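Local coordinates for protein purine nucleoside phosphorylase (Thermus thermophilus, PDB 1ODK) that probably catalyses the phosphorolytic cleavage of purine nucleosides to the free base and a pentose 1-phosphate, working as a hexamer, at residues P10-G21 with L77-V88. Residues are numbered along the deposited sequence; the frame is centred on the assembly and turned at random.
Sequences PGDVAERVLLPG and LVRLGARVLVRV
With CG turned beside its backbone N (chi1 -60°) and chi2 extended, Leu-19 sends its two methyls different ways: CD1 rests on CB of Leu-85, while CD2 presses on CD1 of Leu-77 at 3.3 Å, tighter than usual van der Waals contact. Strands 16-20 and 84-88 run parallel here in the alpha/beta core of the phosphorylase superfamily, and the last turn of helix 67-79, through Leu-77, packs on the face that carries Val-17 and Leu-19 before the chain turns into the second strand. Val-17 lies under the same helix end, its CG1 facing Leu-77 CD1 and its CG2 touching Ala-82 CB at 3.8 Å. Beyond it, Val-13 holds CG1 opposite its backbone N (chi1 -179°), which leaves CG2 to meet CB and CD1 of Leu-80 as the two side chains cross nearly at right angles.

The helix stops in a Schellman motif, with Gly-81 at positive phi. A water donates to both Gly-81 O and Val-13 O, tying this turn to the loop ahead of strand 16-20. Pairing then opens with Glu-15 O, gripped by two amides: Arg-83 N in the carbonyl plane on a lone pair, and Val-84 N from 21° off that plane. Next, Val-17 N approaches Val-84 O almost along the line of the C=O bond (2.7 Å), and Val-86 N returns a bond to Val-17 O. On the opposite face, Leu-18 and Val-86 lie side by side, packed beneath helix 214-233.

Arg-87 runs extended from CG to NE toward its salt-bridge partners Glu-179 and Glu-181, which should hold its guanidinium in place. Arg-87 NH1 also donates to a water (2.6 Å), which in turn donates to Leu-19 O.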
ATOM      1  N   PRO B  10     -24.825 -25.912  19.509  1.00 40.24           N
ATOM      2  CA  PRO B  10     -23.984 -26.904  18.830  1.00 39.19           C
ATOM      3  C   PRO B  10     -24.720 -28.116  18.253  1.00 38.50           C
ATOM      4  O   PRO B  10     -24.439 -28.532  17.128  1.00 39.79           O
ATOM      5  CB  PRO B  10     -22.975 -27.276  19.908  1.00 41.22           C
ATOM      6  CG  PRO B  10     -22.730 -25.945  20.564  1.00 40.44           C
ATOM      7  CD  PRO B  10     -24.134 -25.363  20.694  1.00 39.04           C
ATOM      8  N   GLY B  11     -25.666 -28.672  19.006  1.00 31.78           N
ATOM      9  CA  GLY B  11     -26.403 -29.829  18.519  1.00 25.41           C
ATOM     10  C   GLY B  11     -27.265 -29.576  17.290  1.00 22.12           C
ATOM     11  O   GLY B  11     -27.611 -30.509  16.566  1.00 22.43           O
ATOM     12  N   ASP B  12     -27.610 -28.316  17.046  1.00 20.51           N
ATOM     13  CA  ASP B  12     -28.449 -27.950  15.904  1.00 19.76           C
ATOM     14  C   ASP B  12     -27.776 -28.028  14.536  1.00 18.58           C
ATOM     15  O   ASP B  12     -28.435 -28.304  13.537  1.00 17.05           O
ATOM     16  CB  ASP B  12     -28.979 -26.523  16.062  1.00 18.96           C
ATOM     17  CG  ASP B  12     -29.912 -26.367  17.233  1.00 24.83           C
ATOM     18  OD1 ASP B  12     -30.665 -27.321  17.525  1.00 25.09           O
ATOM     19  OD2 ASP B  12     -29.905 -25.279  17.850  1.00 31.74           O
ATOM     20  N   VAL B  13     -26.474 -27.768  14.496  1.00 16.56           N
ATOM     21  CA  VAL B  13     -25.731 -27.747  13.238  1.00 15.16           C
ATOM     22  C   VAL B  13     -24.973 -29.029  12.914  1.00 14.45           C
ATOM     23  O   VAL B  13     -24.269 -29.575  13.758  1.00 16.78           O
ATOM     24  CB  VAL B  13     -24.736 -26.562  13.238  1.00 16.79           C
ATOM     25  CG1 VAL B  13     -23.972 -26.508  11.922  1.00 15.41           C
ATOM     26  CG2 VAL B  13     -25.499 -25.255  13.491  1.00 14.63           C
ATOM     27  N   ALA B  14     -25.111 -29.493  11.677  1.00 13.83           N
ATOM     28  CA  ALA B  14     -24.435 -30.709  11.236  1.00 13.98           C
ATOM     29  C   ALA B  14     -22.988 -30.412  10.863  1.00 13.39           C
ATOM     30  O   ALA B  14     -22.598 -29.253  10.715  1.00 14.21           O
ATOM     31  CB  ALA B  14     -25.163 -31.306  10.034  1.00 12.35           C
ATOM     32  N   GLU B  15     -22.190 -31.462  10.715  1.00 12.88           N
ATOM     33  CA  GLU B  15     -20.795 -31.283  10.338  1.00 16.47           C
ATOM     34  C   GLU B  15     -20.685 -30.768   8.907  1.00 16.04           C
ATOM     35  O   GLU B  15     -19.763 -30.019   8.581  1.00 17.47           O
ATOM     36  CB  GLU B  15     -20.029 -32.602  10.464  1.00 17.22           C
ATOM     37  CG  GLU B  15     -19.718 -33.002  11.890  1.00 26.01           C
ATOM     38  CD  GLU B  15     -18.842 -34.241  11.968  1.00 30.93           C
ATOM     39  OE1 GLU B  15     -18.447 -34.612  13.093  1.00 39.52           O
ATOM     40  OE2 GLU B  15     -18.547 -34.842  10.912  1.00 32.61           O
ATOM     41  N   ARG B  16     -21.628 -31.178   8.062  1.00 14.11           N
ATOM     42  CA  ARG B  16     -21.654 -30.774   6.660  1.00 16.13           C
ATOM     43  C   ARG B  16     -22.678 -29.663   6.477  1.00 14.92           C
ATOM     44  O   ARG B  16     -23.844 -29.820   6.842  1.00 12.93           O
ATOM     45  CB  ARG B  16     -22.007 -31.975   5.777  1.00 17.02           C
ATOM     46  CG  ARG B  16     -21.023 -33.126   5.923  1.00 17.58           C
ATOM     47  CD  ARG B  16     -21.427 -34.351   5.114  1.00 20.75           C
ATOM     48  NE  ARG B  16     -20.398 -35.385   5.205  1.00 19.67           N
ATOM     49  CZ  ARG B  16     -20.124 -36.073   6.309  1.00 19.69           C
ATOM     50  NH1 ARG B  16     -19.162 -36.987   6.300  1.00 24.02           N
ATOM     51  NH2 ARG B  16     -20.822 -35.861   7.417  1.00 18.13           N
ATOM     52  N   VAL B  17     -22.247 -28.551   5.886  1.00 12.99           N
ATOM     53  CA  VAL B  17     -23.129 -27.399   5.718  1.00 12.03           C
ATOM     54  C   VAL B  17     -23.044 -26.723   4.351  1.00 11.98           C
ATOM     55  O   VAL B  17     -21.953 -26.552   3.812  1.00 12.39           O
ATOM     56  CB  VAL B  17     -22.779 -26.309   6.767  1.00 14.81           C
ATOM     57  CG1 VAL B  17     -23.866 -25.243   6.807  1.00 14.87           C
ATOM     58  CG2 VAL B  17     -22.559 -26.946   8.133  1.00 11.76           C
ATOM     59  N   LEU B  18     -24.195 -26.344   3.795  1.00  9.75           N
ATOM     60  CA  LEU B  18     -24.221 -25.615   2.528  1.00 11.11           C
ATOM     61  C   LEU B  18     -24.422 -24.152   2.932  1.00 12.53           C
ATOM     62  O   LEU B  18     -25.178 -23.863   3.864  1.00 10.95           O
ATOM     63  CB  LEU B  18     -25.378 -26.057   1.626  1.00 10.84           C
ATOM     64  CG  LEU B  18     -25.395 -27.483   1.060  1.00 19.28           C
ATOM     65  CD1 LEU B  18     -26.294 -27.507  -0.176  1.00 14.37           C
ATOM     66  CD2 LEU B  18     -23.997 -27.939   0.695  1.00 16.87           C
ATOM     67  N   LEU B  19     -23.749 -23.241   2.232  1.00 12.17           N
ATOM     68  CA  LEU B  19     -23.830 -21.820   2.543  1.00  9.03           C
ATOM     69  C   LEU B  19     -24.388 -20.931   1.435  1.00 10.56           C
ATOM     70  O   LEU B  19     -23.626 -20.310   0.690  1.00 12.90           O
ATOM     71  CB  LEU B  19     -22.437 -21.294   2.922  1.00 12.54           C
ATOM     72  CG  LEU B  19     -21.741 -21.922   4.133  1.00 15.09           C
ATOM     73  CD1 LEU B  19     -20.318 -21.390   4.261  1.00 12.60           C
ATOM     74  CD2 LEU B  19     -22.536 -21.613   5.389  1.00 16.03           C
ATOM     75  N   PRO B  20     -25.721 -20.867   1.289  1.00 11.05           N
ATOM     76  CA  PRO B  20     -26.225 -19.989   0.231  1.00  9.66           C
ATOM     77  C   PRO B  20     -26.198 -18.564   0.795  1.00 10.53           C
ATOM     78  O   PRO B  20     -26.151 -18.389   2.009  1.00 10.50           O
ATOM     79  CB  PRO B  20     -27.644 -20.502  -0.002  1.00  9.85           C
ATOM     80  CG  PRO B  20     -28.049 -21.007   1.365  1.00 10.57           C
ATOM     81  CD  PRO B  20     -26.796 -21.699   1.861  1.00 10.87           C
ATOM     82  N   GLY B  21     -26.204 -17.550  -0.064  1.00 11.67           N
ATOM     83  CA  GLY B  21     -26.185 -16.188   0.448  1.00 11.12           C
ATOM     84  C   GLY B  21     -27.587 -15.681   0.749  1.00 13.20           C
ATOM     85  O   GLY B  21     -27.817 -14.930   1.699  1.00 10.84           O
ATOM     86  N   LEU B  77     -20.415 -20.728  12.749  1.00 11.85           N
ATOM     87  CA  LEU B  77     -20.752 -22.091  12.339  1.00 14.77           C
ATOM     88  C   LEU B  77     -19.679 -23.080  12.800  1.00 16.65           C
ATOM     89  O   LEU B  77     -19.993 -24.196  13.217  1.00 14.00           O
ATOM     90  CB  LEU B  77     -20.904 -22.183  10.815  1.00 11.10           C
ATOM     91  CG  LEU B  77     -22.221 -21.680  10.224  1.00 16.33           C
ATOM     92  CD1 LEU B  77     -22.188 -21.836   8.712  1.00 15.53           C
ATOM     93  CD2 LEU B  77     -23.391 -22.472  10.813  1.00 14.75           C
ATOM     94  N   VAL B  78     -18.415 -22.665  12.722  1.00 13.47           N
ATOM     95  CA  VAL B  78     -17.310 -23.515  13.143  1.00 15.68           C
ATOM     96  C   VAL B  78     -17.404 -23.768  14.648  1.00 17.42           C
ATOM     97  O   VAL B  78     -17.156 -24.882  15.117  1.00 16.37           O
ATOM     98  CB  VAL B  78     -15.942 -22.875  12.805  1.00 16.50           C
ATOM     99  CG1 VAL B  78     -14.815 -23.641  13.494  1.00 16.47           C
ATOM    100  CG2 VAL B  78     -15.728 -22.893  11.300  1.00 14.91           C
ATOM    101  N   ARG B  79     -17.771 -22.734  15.397  1.00 18.80           N
ATOM    102  CA  ARG B  79     -17.924 -22.872  16.838  1.00 21.47           C
ATOM    103  C   ARG B  79     -19.080 -23.824  17.132  1.00 21.45           C
ATOM    104  O   ARG B  79     -19.084 -24.509  18.150  1.00 23.19           O
ATOM    105  CB  ARG B  79     -18.200 -21.513  17.488  1.00 23.58           C
ATOM    106  CG  ARG B  79     -16.980 -20.611  17.615  1.00 31.40           C
ATOM    107  CD  ARG B  79     -15.851 -21.324  18.348  1.00 37.72           C
ATOM    108  NE  ARG B  79     -15.116 -20.440  19.251  1.00 46.02           N
ATOM    109  CZ  ARG B  79     -15.596 -19.979  20.403  1.00 47.34           C
ATOM    110  NH1 ARG B  79     -16.818 -20.317  20.803  1.00 48.83           N
ATOM    111  NH2 ARG B  79     -14.851 -19.191  21.165  1.00 49.11           N
ATOM    112  N   LEU B  80     -20.050 -23.867  16.224  1.00 20.23           N
ATOM    113  CA  LEU B  80     -21.217 -24.727  16.384  1.00 19.91           C
ATOM    114  C   LEU B  80     -20.981 -26.158  15.908  1.00 21.31           C
ATOM    115  O   LEU B  80     -21.886 -26.988  15.965  1.00 22.71           O
ATOM    116  CB  LEU B  80     -22.420 -24.121  15.648  1.00 18.18           C
ATOM    117  CG  LEU B  80     -22.994 -22.845  16.273  1.00 22.03           C
ATOM    118  CD1 LEU B  80     -24.009 -22.196  15.340  1.00 18.26           C
ATOM    119  CD2 LEU B  80     -23.635 -23.192  17.618  1.00 19.78           C
ATOM    120  N   GLY B  81     -19.773 -26.442  15.426  1.00 17.21           N
ATOM    121  CA  GLY B  81     -19.459 -27.789  14.982  1.00 16.00           C
ATOM    122  C   GLY B  81     -19.358 -28.046  13.489  1.00 18.85           C
ATOM    123  O   GLY B  81     -19.167 -29.196  13.079  1.00 17.26           O
ATOM    124  N   ALA B  82     -19.488 -27.007  12.664  1.00 13.67           N
ATOM    125  CA  ALA B  82     -19.390 -27.208  11.219  1.00 13.92           C
ATOM    126  C   ALA B  82     -17.961 -27.623  10.875  1.00 14.19           C
ATOM    127  O   ALA B  82     -17.000 -27.045  11.388  1.00 16.08           O
ATOM    128  CB  ALA B  82     -19.775 -25.923  10.472  1.00 13.76           C
ATOM    129  N   ARG B  83     -17.829 -28.623  10.007  1.00 14.79           N
ATOM    130  CA  ARG B  83     -16.522 -29.141   9.606  1.00 17.26           C
ATOM    131  C   ARG B  83     -16.297 -29.095   8.099  1.00 14.66           C
ATOM    132  O   ARG B  83     -15.163 -28.971   7.635  1.00 13.44           O
ATOM    133  CB  ARG B  83     -16.369 -30.581  10.104  1.00 18.27           C
ATOM    134  CG  ARG B  83     -16.371 -30.683  11.619  1.00 27.72           C
ATOM    135  CD  ARG B  83     -15.097 -30.080  12.200  1.00 37.08           C
ATOM    136  NE  ARG B  83     -15.302 -29.519  13.534  1.00 45.01           N
ATOM    137  CZ  ARG B  83     -15.815 -30.182  14.567  1.00 47.05           C
ATOM    138  NH1 ARG B  83     -16.184 -31.451  14.433  1.00 48.21           N
ATOM    139  NH2 ARG B  83     -15.965 -29.571  15.737  1.00 44.89           N
ATOM    140  N   VAL B  84     -17.383 -29.211   7.343  1.00 14.36           N
ATOM    141  CA  VAL B  84     -17.334 -29.167   5.887  1.00 12.76           C
ATOM    142  C   VAL B  84     -18.343 -28.108   5.448  1.00 14.18           C
ATOM    143  O   VAL B  84     -19.547 -28.274   5.638  1.00 13.33           O
ATOM    144  CB  VAL B  84     -17.706 -30.539   5.278  1.00 12.45           C
ATOM    145  CG1 VAL B  84     -17.664 -30.468   3.765  1.00 12.22           C
ATOM    146  CG2 VAL B  84     -16.741 -31.610   5.785  1.00 14.26           C
ATOM    147  N   LEU B  85     -17.851 -27.018   4.866  1.00 12.77           N
ATOM    148  CA  LEU B  85     -18.732 -25.934   4.447  1.00 12.68           C
ATOM    149  C   LEU B  85     -18.583 -25.598   2.975  1.00 15.27           C
ATOM    150  O   LEU B  85     -17.501 -25.218   2.519  1.00 13.34           O
ATOM    151  CB  LEU B  85     -18.464 -24.680   5.289  1.00 12.73           C
ATOM    152  CG  LEU B  85     -18.528 -24.866   6.808  1.00 14.80           C
ATOM    153  CD1 LEU B  85     -17.218 -25.465   7.293  1.00 11.33           C
ATOM    154  CD2 LEU B  85     -18.761 -23.530   7.496  1.00 12.82           C
ATOM    155  N   VAL B  86     -19.680 -25.727   2.237  1.00 11.23           N
ATOM    156  CA  VAL B  86     -19.659 -25.449   0.811  1.00 12.28           C
ATOM    157  C   VAL B  86     -20.570 -24.293   0.428  1.00 12.79           C
ATOM    158  O   VAL B  86     -21.793 -24.363   0.583  1.00 11.64           O
ATOM    159  CB  VAL B  86     -20.059 -26.707  -0.007  1.00 12.67           C
ATOM    160  CG1 VAL B  86     -20.121 -26.380  -1.500  1.00 12.09           C
ATOM    161  CG2 VAL B  86     -19.050 -27.825   0.247  1.00 12.59           C
ATOM    162  N   ARG B  87     -19.964 -23.216  -0.058  1.00 12.54           N
ATOM    163  CA  ARG B  87     -20.737 -22.069  -0.497  1.00 10.81           C
ATOM    164  C   ARG B  87     -21.421 -22.409  -1.813  1.00 12.02           C
ATOM    165  O   ARG B  87     -20.823 -23.016  -2.702  1.00 11.39           O
ATOM    166  CB  ARG B  87     -19.838 -20.839  -0.703  1.00 15.70           C
ATOM    167  CG  ARG B  87     -20.514 -19.711  -1.501  1.00 16.36           C
ATOM    168  CD  ARG B  87     -19.707 -18.415  -1.475  1.00 24.23           C
ATOM    169  NE  ARG B  87     -20.021 -17.541  -2.610  1.00 25.57           N
ATOM    170  CZ  ARG B  87     -21.205 -16.981  -2.833  1.00 23.84           C
ATOM    171  NH1 ARG B  87     -22.216 -17.190  -1.994  1.00 21.56           N
ATOM    172  NH2 ARG B  87     -21.382 -16.221  -3.907  1.00 22.30           N
ATOM    173  N   VAL B  88     -22.693 -22.045  -1.916  1.00 10.65           N
ATOM    174  CA  VAL B  88     -23.450 -22.243  -3.140  1.00 13.82           C
ATOM    175  C   VAL B  88     -24.075 -20.885  -3.397  1.00 17.93           C
ATOM    176  O   VAL B  88     -24.827 -20.368  -2.570  1.00 22.11           O
ATOM    177  CB  VAL B  88     -24.558 -23.320  -2.997  1.00 12.75           C
ATOM    178  CG1 VAL B  88     -23.925 -24.702  -2.906  1.00 12.93           C
ATOM    179  CG2 VAL B  88     -25.423 -23.043  -1.769  1.00 11.82           C
TER
HETATM  180  O   HOH W   1     -21.462 -30.613  14.115  1.00 23.05           O
HETATM  181  O   HOH W   2     -22.610 -17.741   0.548  1.00 23.17           O